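Local coordinates for Alr4995 protein (Nostoc sp., PDB 6LRF) that probably hydrolyses arginine as a dihydrolase and also serves as an ornithine cyclodeaminase, combining two activities in one bifunctional chain, at residues D170-C174 / F216-T220; D212-A217 / N230-L236. All blocks are in the same frame, centred on the assembly; numbering follows the deposited sequence.

Contact 1 of 2, residues D170-C174 / F216-T220; sequences DTCFC and FACNT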
# COMPACT_ATOMS: atom_id res chain seq x y z
N ASP B 170 7.10 -11.17 -42.27
CA ASP B 170 7.50 -10.13 -43.22
C ASP B 170 7.00 -8.73 -42.85
O ASP B 170 7.29 -7.76 -43.55
CB ASP B 170 7.05 -10.50 -44.65
CG ASP B 170 5.54 -10.35 -44.87
OD1 ASP B 170 4.76 -10.18 -43.91
OD2 ASP B 170 5.11 -10.44 -46.06
N THR B 171 6.26 -8.62 -41.75
CA THR B 171 5.85 -7.31 -41.24
C THR B 171 6.86 -6.71 -40.26
O THR B 171 6.74 -5.55 -39.88
CB THR B 171 4.48 -7.36 -40.52
OG1 THR B 171 4.59 -8.20 -39.37
CG2 THR B 171 3.42 -7.91 -41.44
N CYS B 172 7.87 -7.49 -39.87
CA CYS B 172 8.82 -7.05 -38.85
C CYS B 172 10.23 -7.55 -39.10
O CYS B 172 11.10 -7.43 -38.24
CB CYS B 172 8.36 -7.52 -37.46
SG CYS B 172 8.06 -9.33 -37.30
N PHE B 173 10.45 -8.11 -40.28
CA PHE B 173 11.69 -8.80 -40.57
C PHE B 173 11.94 -8.80 -42.08
O PHE B 173 11.04 -9.14 -42.85
CB PHE B 173 11.61 -10.22 -40.03
CG PHE B 173 12.91 -10.96 -40.02
CD1 PHE B 173 13.30 -11.73 -41.12
CD2 PHE B 173 13.73 -10.92 -38.90
CE1 PHE B 173 14.50 -12.43 -41.11
CE2 PHE B 173 14.93 -11.62 -38.87
CZ PHE B 173 15.32 -12.38 -39.99
N CYS B 174 13.14 -8.42 -42.50
CA CYS B 174 13.38 -8.22 -43.93
C CYS B 174 14.85 -8.36 -44.34
O CYS B 174 15.62 -7.38 -44.31
CB CYS B 174 12.86 -6.85 -44.37
SG CYS B 174 12.87 -6.61 -46.21
N PHE B 216 4.87 -0.24 -41.31
CA PHE B 216 5.27 -1.39 -42.13
C PHE B 216 6.56 -1.15 -42.89
O PHE B 216 6.68 -1.54 -44.05
CB PHE B 216 4.17 -1.75 -43.12
CG PHE B 216 3.00 -2.45 -42.52
CD1 PHE B 216 2.79 -3.80 -42.75
CD2 PHE B 216 2.07 -1.75 -41.75
CE1 PHE B 216 1.69 -4.46 -42.21
CE2 PHE B 216 0.97 -2.39 -41.21
CZ PHE B 216 0.78 -3.75 -41.43
N ALA B 217 7.52 -0.50 -42.23
CA ALA B 217 8.84 -0.30 -42.83
C ALA B 217 9.53 -1.62 -43.20
O ALA B 217 10.25 -1.69 -44.19
CB ALA B 217 9.73 0.51 -41.87
N CYS B 218 9.29 -2.66 -42.40
CA CYS B 218 9.94 -3.95 -42.63
C CYS B 218 9.32 -4.68 -43.81
O CYS B 218 9.94 -5.58 -44.39
CB CYS B 218 9.85 -4.81 -41.39
SG CYS B 218 10.97 -4.26 -40.11
N ASN B 219 8.09 -4.27 -44.14
CA ASN B 219 7.34 -4.83 -45.26
C ASN B 219 7.80 -4.21 -46.58
O ASN B 219 7.05 -3.54 -47.28
CB ASN B 219 5.85 -4.61 -45.04
CG ASN B 219 5.01 -5.72 -45.62
OD1 ASN B 219 4.20 -5.49 -46.53
ND2 ASN B 219 5.20 -6.94 -45.11
N THR B 220 9.06 -4.48 -46.91
CA THR B 220 9.77 -3.80 -47.97
C THR B 220 10.17 -4.75 -49.08
O THR B 220 10.64 -5.86 -48.82
CB THR B 220 11.03 -3.13 -47.40
OG1 THR B 220 10.67 -1.90 -46.77
CG2 THR B 220 12.06 -2.86 -48.50
O HOH W 1 7.54 -3.04 -40.20
O HOH W 2 9.89 -8.27 -45.12

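Contact 2 of 2, residues D212-A217 / N230-L236; sequences DAVNFA and NKASDAL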
# COMPACT_ATOMS: atom_id res chain seq x y z
N ASP B 212 8.56 3.56 -37.27
CA ASP B 212 8.72 3.01 -38.62
C ASP B 212 8.05 1.64 -38.75
O ASP B 212 7.47 1.32 -39.78
CB ASP B 212 10.21 2.90 -38.99
CG ASP B 212 10.82 4.25 -39.36
OD1 ASP B 212 10.56 4.73 -40.49
OD2 ASP B 212 11.58 4.81 -38.53
N ALA B 213 8.14 0.84 -37.69
CA ALA B 213 7.56 -0.49 -37.66
C ALA B 213 6.04 -0.49 -37.89
O ALA B 213 5.54 -1.29 -38.69
CB ALA B 213 7.89 -1.18 -36.36
N VAL B 214 5.30 0.40 -37.22
CA VAL B 214 3.85 0.42 -37.37
C VAL B 214 3.42 1.04 -38.71
O VAL B 214 2.24 1.02 -39.08
CB VAL B 214 3.18 1.18 -36.20
CG1 VAL B 214 3.56 0.55 -34.88
CG2 VAL B 214 3.61 2.64 -36.21
N ASN B 215 4.39 1.60 -39.42
CA ASN B 215 4.17 2.04 -40.79
C ASN B 215 4.57 0.97 -41.81
O ASN B 215 4.61 1.24 -43.02
CB ASN B 215 4.94 3.33 -41.07
CG ASN B 215 4.16 4.55 -40.66
OD1 ASN B 215 3.40 5.12 -41.45
ND2 ASN B 215 4.33 4.96 -39.40
N PHE B 216 4.87 -0.24 -41.31
CA PHE B 216 5.27 -1.39 -42.13
C PHE B 216 6.56 -1.15 -42.89
O PHE B 216 6.68 -1.54 -44.05
CB PHE B 216 4.17 -1.75 -43.12
CG PHE B 216 3.00 -2.45 -42.52
CD1 PHE B 216 2.79 -3.80 -42.75
CD2 PHE B 216 2.07 -1.75 -41.75
CE1 PHE B 216 1.69 -4.46 -42.21
CE2 PHE B 216 0.97 -2.39 -41.21
CZ PHE B 216 0.78 -3.75 -41.43
N ALA B 217 7.52 -0.50 -42.23
CA ALA B 217 8.84 -0.30 -42.83
C ALA B 217 9.53 -1.62 -43.20
O ALA B 217 10.25 -1.69 -44.19
CB ALA B 217 9.73 0.51 -41.87
N ASN B 230 6.20 1.56 -47.97
CA ASN B 230 5.14 2.51 -47.71
C ASN B 230 5.66 3.91 -47.36
O ASN B 230 5.50 4.85 -48.15
CB ASN B 230 4.23 2.00 -46.59
CG ASN B 230 3.14 2.99 -46.24
OD1 ASN B 230 2.54 3.61 -47.12
ND2 ASN B 230 2.88 3.15 -44.95
N LYS B 231 6.28 4.03 -46.19
CA LYS B 231 6.71 5.33 -45.66
C LYS B 231 7.88 5.16 -44.71
O LYS B 231 7.79 4.39 -43.75
CB LYS B 231 5.55 6.04 -44.94
CG LYS B 231 5.22 7.44 -45.47
CD LYS B 231 3.73 7.76 -45.33
CE LYS B 231 2.93 7.17 -46.51
NZ LYS B 231 1.47 7.48 -46.50
N ALA B 232 8.98 5.87 -44.97
CA ALA B 232 10.18 5.78 -44.14
C ALA B 232 10.49 7.10 -43.42
O ALA B 232 10.27 8.18 -43.96
CB ALA B 232 11.38 5.35 -44.98
N SER B 233 11.01 6.99 -42.19
CA SER B 233 11.48 8.16 -41.45
C SER B 233 12.78 8.71 -42.05
O SER B 233 13.46 8.02 -42.82
CB SER B 233 11.72 7.79 -39.99
OG SER B 233 12.91 7.03 -39.86
N ASP B 234 13.13 9.95 -41.69
CA ASP B 234 14.39 10.55 -42.12
C ASP B 234 15.59 9.75 -41.62
O ASP B 234 16.54 9.50 -42.36
CB ASP B 234 14.51 12.00 -41.64
CG ASP B 234 13.64 12.95 -42.43
OD1 ASP B 234 13.25 12.59 -43.56
OD2 ASP B 234 13.34 14.05 -41.92
N ALA B 235 15.53 9.36 -40.34
CA ALA B 235 16.54 8.49 -39.75
C ALA B 235 16.69 7.22 -40.56
O ALA B 235 17.80 6.86 -40.98
CB ALA B 235 16.17 8.17 -38.32
N LEU B 236 15.57 6.54 -40.79
CA LEU B 236 15.57 5.28 -41.53
C LEU B 236 16.17 5.45 -42.93
O LEU B 236 17.09 4.72 -43.32
CB LEU B 236 14.15 4.71 -41.63
CG LEU B 236 13.99 3.28 -42.16
CD1 LEU B 236 14.93 2.33 -41.44
CD2 LEU B 236 12.56 2.80 -42.04

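Contact 1 of 2, residues D170-C174 / F216-T220
The one direct hydrogen bond between D170-C174 and F216-T220 runs from N219 ND2 to D170 O, 2.7 Å long with an angle of 157° at the hydrogen. The carbonyl oxygen lies almost in the amide plane of N219, but the donor reaches it from above the carbonyl plane, well off a lone pair. D170 turns its carboxylate back beside its own backbone (chi1 73°, CG between N and the carbonyl carbon), a rotamer that puts CG 3.4 Å from N219 ND2, the amide and carboxylate planes nearly perpendicular. The other end of the N219 amide, OD1, accepts from C264 N, which fixes the rotation of the amide.

Two waters bridge the backbones elsewhere. The first donates to T171 O and accepts from C218 N at 2.8 Å. The second lies within hydrogen-bonding distance of both F173 O and C218 O, with more acceptors around it than it has protons.

The remaining contacts are van der Waals, mostly of cysteine carbons and sulfurs against backbone atoms. C218 points its CB between T171 O and F173 N, and its SG reaches 3.5 Å from C172 C. C174 in turn sets CB 3.2 Å from C218 O, while its SG approaches T220 O. The methyl CG2 of T171 meets the F216 ring obliquely at CE1, 3.9 Å away; the hydroxyl of T171 instead bonds H168 O.

Within the loop, T220 OG1 donates to A217 O and N219 centres an inverse gamma turn. This part of the chain belongs to the guanidino-group modifying enzymes, consistent with an alpha/beta propeller. The chemistry implies a buried seam where an asparagine amide and water meet carbonyls, while strand 173-175 pairs with strand 181-183.

Contact 2 of 2, residues D212-A217 / N230-L236
With chi1 at -77°, D212 sets CG anti to its carbonyl carbon and aims the carboxylate at S233, whose own OG is held between N and the carbonyl carbon (chi1 75°). A Schellman motif with F216 as C-prime residue ends helix 210-213, and S233 is the N-cap of helix 234-242. Both carboxylate oxygens are engaged through their syn lone pairs: S233 N donates to D212 OD1 at 2.9 Å, and S233 OG donates to D212 OD2, also at 2.9 Å. The same OG accepts from L236 N, the capping bond, so the hydroxyl gives its proton to D212 and takes the L236 N-H on a lone pair. The negative group beside a helix start is probably favoured by the helix dipole. With an alanine in place of D212, S233 N and OG would probably both lose their carboxylate acceptors, leaving the capping hydroxyl less fixed in its rotation.

L236 slides past D212 the opposite way, its CD2 lying 3.2 Å from D212 OD1 and 3.6 Å from A217 CB. Beside the type I turn A213-F216, the N230 amide donates to the N215 backbone while its OD1 accepts from L252 N; N215 ND2 bonds A211 O. The N230 ND2 to N215 O bond is 3.2 Å and almost straight, 171°, with the acceptor in the amide plane.

How the contacts relate
From the N terminus, the chain passes D170-C174 into strand 173-175, continues through strand 181-183, helix 190-199 and strand 205-207 to helix 210-213, and returns at F216-T220, where contact 1 closes a long loop of 41 residues. Contact 2 starts on the overlapping segment 212-217 and closes a short loop of 12 residues, holding strands 221-223 and 226-229, at N230-L236. The two loops therefore follow one another, neither enclosing the other, and share F216 and A217; their centres lie about 9 Å apart. Together they tie the end of helix 210-213 to strand 173-175 on one hand and to the start of helix 234-242 on the other.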